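Local atomic coordinates of SIS domain protein (Listeria monocytogenes str. 4b F2365, PDB entry 3FXA), a protein that probably binds phosphorylated sugars through its SIS domain and is a putative sugar-phosphate isomerase. Residues A[29-42]-A[166-178]. Sequence-based numbering, arbitrary orientation.
Sequences TSEEALVKTVEKIA and SFDAVIVCLMTYM
Thr-37, which brings its methyl CG2 to Phe-167 CE2 and Val-170 CG1, keeps its hydroxyl turned back on its own helix: OG1 donates to Ala-33 O over 2.7 Å. Thr-37 N reaches the same oxygen from the other face of the carbonyl plane, so two donors grip it. A chi1 of -58° sets OG1 beside the backbone N and CG2 anti to it, 4.1 Å from Val-170 CG1, the two side chains crossing at about a right angle. Val-38 lies alongside the second helix and touches it with both methyls. Its CG2 slides past Val-170, while CG1 lies 3.7 Å from Leu-174 CD2 and over one face of the Tyr-177 ring, a CH-pi contact 4.2 Å from the centroid. Leu-174 splits its methyls, CD2 toward Val-38 and CD1 3.6 Å from Ile-41 CG2. Ala-42 CB comes within 3.4 Å of Tyr-177 CE1. The axes of 31-42 and 166-177 come within 9.9 Å and cross at -51°. Phe-141 of strand 139-142, at one edge within this chain of the SIS domain's five-stranded parallel sheet, stacks on Phe-167 and touches Thr-37. No hydrogen bond joins the two segments; apolar fit holds them together, with the buried threonine hydroxyl satisfied inside its own helix.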
loop_
_atom_site.group_PDB
_atom_site.type_symbol
_atom_site.label_atom_id
_atom_site.label_comp_id
_atom_site.label_asym_id
_atom_site.label_seq_id
_atom_site.Cartn_x
_atom_site.Cartn_y
_atom_site.Cartn_z
ATOM N N THR A 29 -26.065 1.599 15.328
ATOM C CA THR A 29 -26.261 1.336 13.913
ATOM C C THR A 29 -27.763 1.427 13.564
ATOM O O THR A 29 -28.647 1.481 14.473
ATOM C CB THR A 29 -25.685 -0.042 13.490
ATOM O OG1 THR A 29 -26.262 -1.076 14.294
ATOM C CG2 THR A 29 -24.173 -0.117 13.654
ATOM N N SER A 30 -28.030 1.437 12.255
ATOM C CA SER A 30 -29.375 1.485 11.682
ATOM C C SER A 30 -29.727 0.131 11.105
ATOM O O SER A 30 -29.033 -0.360 10.195
ATOM C CB SER A 30 -29.463 2.544 10.564
ATOM O OG SER A 30 -30.670 2.408 9.814
ATOM N N GLU A 31 -30.822 -0.475 11.599
ATOM C CA GLU A 31 -31.278 -1.749 11.027
ATOM C C GLU A 31 -31.563 -1.677 9.516
ATOM O O GLU A 31 -31.160 -2.572 8.774
ATOM C CB GLU A 31 -32.499 -2.294 11.780
ATOM C CG GLU A 31 -32.110 -2.750 13.161
ATOM C CD GLU A 31 -33.240 -3.403 13.940
ATOM O OE1 GLU A 31 -34.404 -3.321 13.499
ATOM O OE2 GLU A 31 -32.934 -3.996 15.010
ATOM N N GLU A 32 -32.238 -0.610 9.087
ATOM C CA GLU A 32 -32.515 -0.387 7.664
ATOM C C GLU A 32 -31.195 -0.364 6.880
ATOM O O GLU A 32 -31.038 -1.092 5.882
ATOM C CB GLU A 32 -33.361 0.886 7.443
ATOM C CG GLU A 32 -34.849 0.662 7.764
ATOM C CD GLU A 32 -35.714 1.884 7.477
ATOM O OE1 GLU A 32 -35.350 2.996 7.921
ATOM O OE2 GLU A 32 -36.771 1.725 6.827
ATOM N N ALA A 33 -30.221 0.413 7.349
ATOM C CA ALA A 33 -28.907 0.492 6.650
ATOM C C ALA A 33 -28.161 -0.837 6.605
ATOM O O ALA A 33 -27.570 -1.179 5.603
ATOM C CB ALA A 33 -28.027 1.577 7.251
ATOM N N LEU A 34 -28.188 -1.593 7.707
ATOM C CA LEU A 34 -27.540 -2.915 7.776
ATOM C C LEU A 34 -28.087 -3.866 6.706
ATOM O O LEU A 34 -27.333 -4.493 5.934
ATOM C CB LEU A 34 -27.721 -3.515 9.185
ATOM C CG LEU A 34 -26.927 -2.816 10.299
ATOM C CD1 LEU A 34 -27.479 -3.086 11.709
ATOM C CD2 LEU A 34 -25.448 -3.221 10.257
ATOM N N VAL A 35 -29.408 -3.937 6.623
ATOM C CA VAL A 35 -30.062 -4.816 5.652
ATOM C C VAL A 35 -29.830 -4.352 4.208
ATOM O O VAL A 35 -29.453 -5.168 3.346
ATOM C CB VAL A 35 -31.563 -4.960 5.964
ATOM C CG1 VAL A 35 -32.274 -5.703 4.820
ATOM C CG2 VAL A 35 -31.723 -5.675 7.333
ATOM N N LYS A 36 -30.003 -3.045 3.975
ATOM C CA LYS A 36 -29.810 -2.458 2.639
ATOM C C LYS A 36 -28.376 -2.667 2.167
ATOM O O LYS A 36 -28.148 -3.022 1.000
ATOM C CB LYS A 36 -30.180 -0.971 2.577
ATOM C CG LYS A 36 -31.664 -0.639 2.528
ATOM C CD LYS A 36 -31.833 0.784 1.949
ATOM C CE LYS A 36 -33.280 1.249 1.897
ATOM N NZ LYS A 36 -33.402 2.540 1.147
ATOM N N THR A 37 -27.416 -2.530 3.086
ATOM C CA THR A 37 -26.007 -2.737 2.748
ATOM C C THR A 37 -25.741 -4.194 2.349
ATOM O O THR A 37 -25.035 -4.437 1.373
ATOM C CB THR A 37 -25.092 -2.245 3.903
ATOM O OG1 THR A 37 -25.368 -0.846 4.133
ATOM C CG2 THR A 37 -23.616 -2.449 3.611
ATOM N N VAL A 38 -26.273 -5.161 3.104
ATOM C CA VAL A 38 -26.135 -6.578 2.750
ATOM C C VAL A 38 -26.735 -6.879 1.369
ATOM O O VAL A 38 -26.110 -7.558 0.568
ATOM C CB VAL A 38 -26.791 -7.512 3.800
ATOM C CG1 VAL A 38 -26.800 -8.974 3.325
ATOM C CG2 VAL A 38 -26.093 -7.319 5.182
ATOM N N GLU A 39 -27.954 -6.392 1.127
ATOM C CA GLU A 39 -28.682 -6.611 -0.132
ATOM C C GLU A 39 -27.947 -5.991 -1.302
ATOM O O GLU A 39 -27.684 -6.665 -2.309
ATOM C CB GLU A 39 -30.101 -6.023 -0.048
ATOM C CG GLU A 39 -31.024 -6.774 0.892
ATOM C CD GLU A 39 -32.406 -6.117 1.081
ATOM O OE1 GLU A 39 -32.583 -4.908 0.816
ATOM O OE2 GLU A 39 -33.325 -6.820 1.526
ATOM N N LYS A 40 -27.583 -4.726 -1.128
ATOM C CA LYS A 40 -26.876 -3.968 -2.174
ATOM C C LYS A 40 -25.542 -4.617 -2.555
ATOM O O LYS A 40 -25.229 -4.704 -3.746
ATOM C CB LYS A 40 -26.645 -2.522 -1.743
ATOM C CG LYS A 40 -26.323 -1.554 -2.885
ATOM C CD LYS A 40 -27.586 -1.178 -3.660
ATOM C CE LYS A 40 -27.297 -0.210 -4.801
ATOM N NZ LYS A 40 -28.497 -0.038 -5.664
ATOM N N ILE A 41 -24.757 -5.056 -1.563
ATOM C CA ILE A 41 -23.443 -5.689 -1.812
ATOM C C ILE A 41 -23.610 -7.069 -2.451
ATOM O O ILE A 41 -22.875 -7.409 -3.371
ATOM C CB ILE A 41 -22.516 -5.678 -0.574
ATOM C CG1 ILE A 41 -22.160 -4.231 -0.214
ATOM C CG2 ILE A 41 -21.239 -6.536 -0.782
ATOM C CD1 ILE A 41 -21.380 -4.116 1.126
ATOM N N ALA A 42 -24.610 -7.831 -2.015
ATOM C CA ALA A 42 -24.943 -9.118 -2.648
ATOM C C ALA A 42 -25.333 -8.960 -4.129
ATOM O O ALA A 42 -24.945 -9.775 -4.942
ATOM C CB ALA A 42 -26.078 -9.805 -1.906
ATOM N N SER A 166 -18.727 -3.611 12.523
ATOM C CA SER A 166 -19.954 -3.390 11.749
ATOM C C SER A 166 -19.907 -4.119 10.390
ATOM O O SER A 166 -20.781 -4.892 10.061
ATOM C CB SER A 166 -20.233 -1.907 11.542
ATOM O OG SER A 166 -20.486 -1.226 12.747
ATOM N N PHE A 167 -18.820 -3.927 9.651
ATOM C CA PHE A 167 -18.675 -4.595 8.350
ATOM C C PHE A 167 -18.313 -6.089 8.468
ATOM O O PHE A 167 -18.696 -6.873 7.597
ATOM C CB PHE A 167 -17.791 -3.780 7.382
ATOM C CG PHE A 167 -18.502 -2.581 6.837
ATOM C CD1 PHE A 167 -18.503 -1.393 7.538
ATOM C CD2 PHE A 167 -19.264 -2.663 5.667
ATOM C CE1 PHE A 167 -19.201 -0.254 7.051
ATOM C CE2 PHE A 167 -19.973 -1.554 5.181
ATOM C CZ PHE A 167 -19.943 -0.346 5.861
ATOM N N ASP A 168 -17.649 -6.505 9.551
ATOM C CA ASP A 168 -17.397 -7.938 9.780
ATOM C C ASP A 168 -18.753 -8.662 9.794
ATOM O O ASP A 168 -18.892 -9.694 9.181
ATOM C CB ASP A 168 -16.634 -8.201 11.106
ATOM C CG ASP A 168 -15.150 -7.876 11.021
ATOM O OD1 ASP A 168 -14.601 -7.815 9.914
ATOM O OD2 ASP A 168 -14.511 -7.706 12.090
ATOM N N ALA A 169 -19.734 -8.061 10.465
ATOM C CA ALA A 169 -21.093 -8.629 10.566
ATOM C C ALA A 169 -21.754 -8.653 9.192
ATOM O O ALA A 169 -22.331 -9.663 8.798
ATOM C CB ALA A 169 -21.943 -7.871 11.584
ATOM N N VAL A 170 -21.651 -7.549 8.460
ATOM C CA VAL A 170 -22.171 -7.493 7.094
ATOM C C VAL A 170 -21.567 -8.625 6.263
ATOM O O VAL A 170 -22.308 -9.403 5.606
ATOM C CB VAL A 170 -21.919 -6.091 6.455
ATOM C CG1 VAL A 170 -22.171 -6.086 4.932
ATOM C CG2 VAL A 170 -22.733 -5.047 7.173
ATOM N N ILE A 171 -20.242 -8.777 6.346
ATOM C CA ILE A 171 -19.514 -9.772 5.573
ATOM C C ILE A 171 -19.847 -11.217 5.924
ATOM O O ILE A 171 -20.084 -12.043 5.035
ATOM C CB ILE A 171 -17.989 -9.437 5.608
ATOM C CG1 ILE A 171 -17.748 -8.178 4.777
ATOM C CG2 ILE A 171 -17.142 -10.586 5.119
ATOM C CD1 ILE A 171 -16.374 -7.592 4.965
ATOM N N VAL A 172 -19.882 -11.516 7.221
ATOM C CA VAL A 172 -20.251 -12.842 7.711
ATOM C C VAL A 172 -21.686 -13.149 7.258
ATOM O O VAL A 172 -21.944 -14.250 6.759
ATOM C CB VAL A 172 -20.116 -12.951 9.236
ATOM C CG1 VAL A 172 -20.725 -14.252 9.743
ATOM C CG2 VAL A 172 -18.644 -12.874 9.667
ATOM N N CYS A 173 -22.587 -12.168 7.402
ATOM C CA CYS A 173 -23.977 -12.308 6.941
ATOM C C CYS A 173 -24.043 -12.622 5.443
ATOM O O CYS A 173 -24.803 -13.526 5.038
ATOM C CB CYS A 173 -24.818 -11.101 7.283
ATOM S SG CYS A 173 -26.536 -11.439 6.976
ATOM N N LEU A 174 -23.225 -11.932 4.648
ATOM C CA LEU A 174 -23.122 -12.204 3.188
ATOM C C LEU A 174 -22.744 -13.649 2.818
ATOM O O LEU A 174 -23.247 -14.174 1.819
ATOM C CB LEU A 174 -22.168 -11.185 2.489
ATOM C CG LEU A 174 -22.778 -9.781 2.337
ATOM C CD1 LEU A 174 -21.678 -8.738 2.029
ATOM C CD2 LEU A 174 -23.877 -9.764 1.250
HETATM N N MSE A 175 -21.915 -14.316 3.622
HETATM C CA MSE A 175 -21.489 -15.698 3.320
HETATM C C MSE A 175 -22.698 -16.632 3.269
HETATM O O MSE A 175 -22.843 -17.443 2.351
HETATM C CB MSE A 175 -20.469 -16.186 4.331
HETATM C CG MSE A 175 -19.142 -15.439 4.242
HETATM SE SE MSE A 175 -17.935 -15.807 5.726
HETATM C CE MSE A 175 -17.522 -17.633 5.356
ATOM N N THR A 176 -23.584 -16.445 4.241
ATOM C CA THR A 176 -24.849 -17.206 4.302
ATOM C C THR A 176 -25.842 -16.696 3.243
ATOM O O THR A 176 -26.449 -17.515 2.522
ATOM C CB THR A 176 -25.458 -17.189 5.727
ATOM O OG1 THR A 176 -24.558 -17.851 6.631
ATOM C CG2 THR A 176 -26.809 -17.926 5.738
ATOM N N TYR A 177 -25.998 -15.367 3.128
ATOM C CA TYR A 177 -26.928 -14.719 2.180
ATOM C C TYR A 177 -26.668 -15.155 0.745
ATOM O O TYR A 177 -27.603 -15.396 -0.000
ATOM C CB TYR A 177 -26.814 -13.175 2.255
ATOM C CG TYR A 177 -27.873 -12.403 1.499
ATOM C CD1 TYR A 177 -27.762 -12.182 0.122
ATOM C CD2 TYR A 177 -28.975 -11.852 2.160
ATOM C CE1 TYR A 177 -28.738 -11.462 -0.577
ATOM C CE2 TYR A 177 -29.956 -11.134 1.467
ATOM C CZ TYR A 177 -29.834 -10.947 0.099
ATOM O OH TYR A 177 -30.816 -10.247 -0.547
HETATM N N MSE A 178 -25.395 -15.230 0.376
HETATM C CA MSE A 178 -24.980 -15.573 -1.002
HETATM C C MSE A 178 -24.621 -17.045 -1.218
HETATM O O MSE A 178 -24.189 -17.401 -2.334
HETATM C CB MSE A 178 -23.773 -14.714 -1.381
HETATM C CG MSE A 178 -24.009 -13.218 -1.223
HETATM SE SE MSE A 178 -22.488 -12.258 -1.905
HETATM C CE MSE A 178 -22.809 -12.438 -3.832
#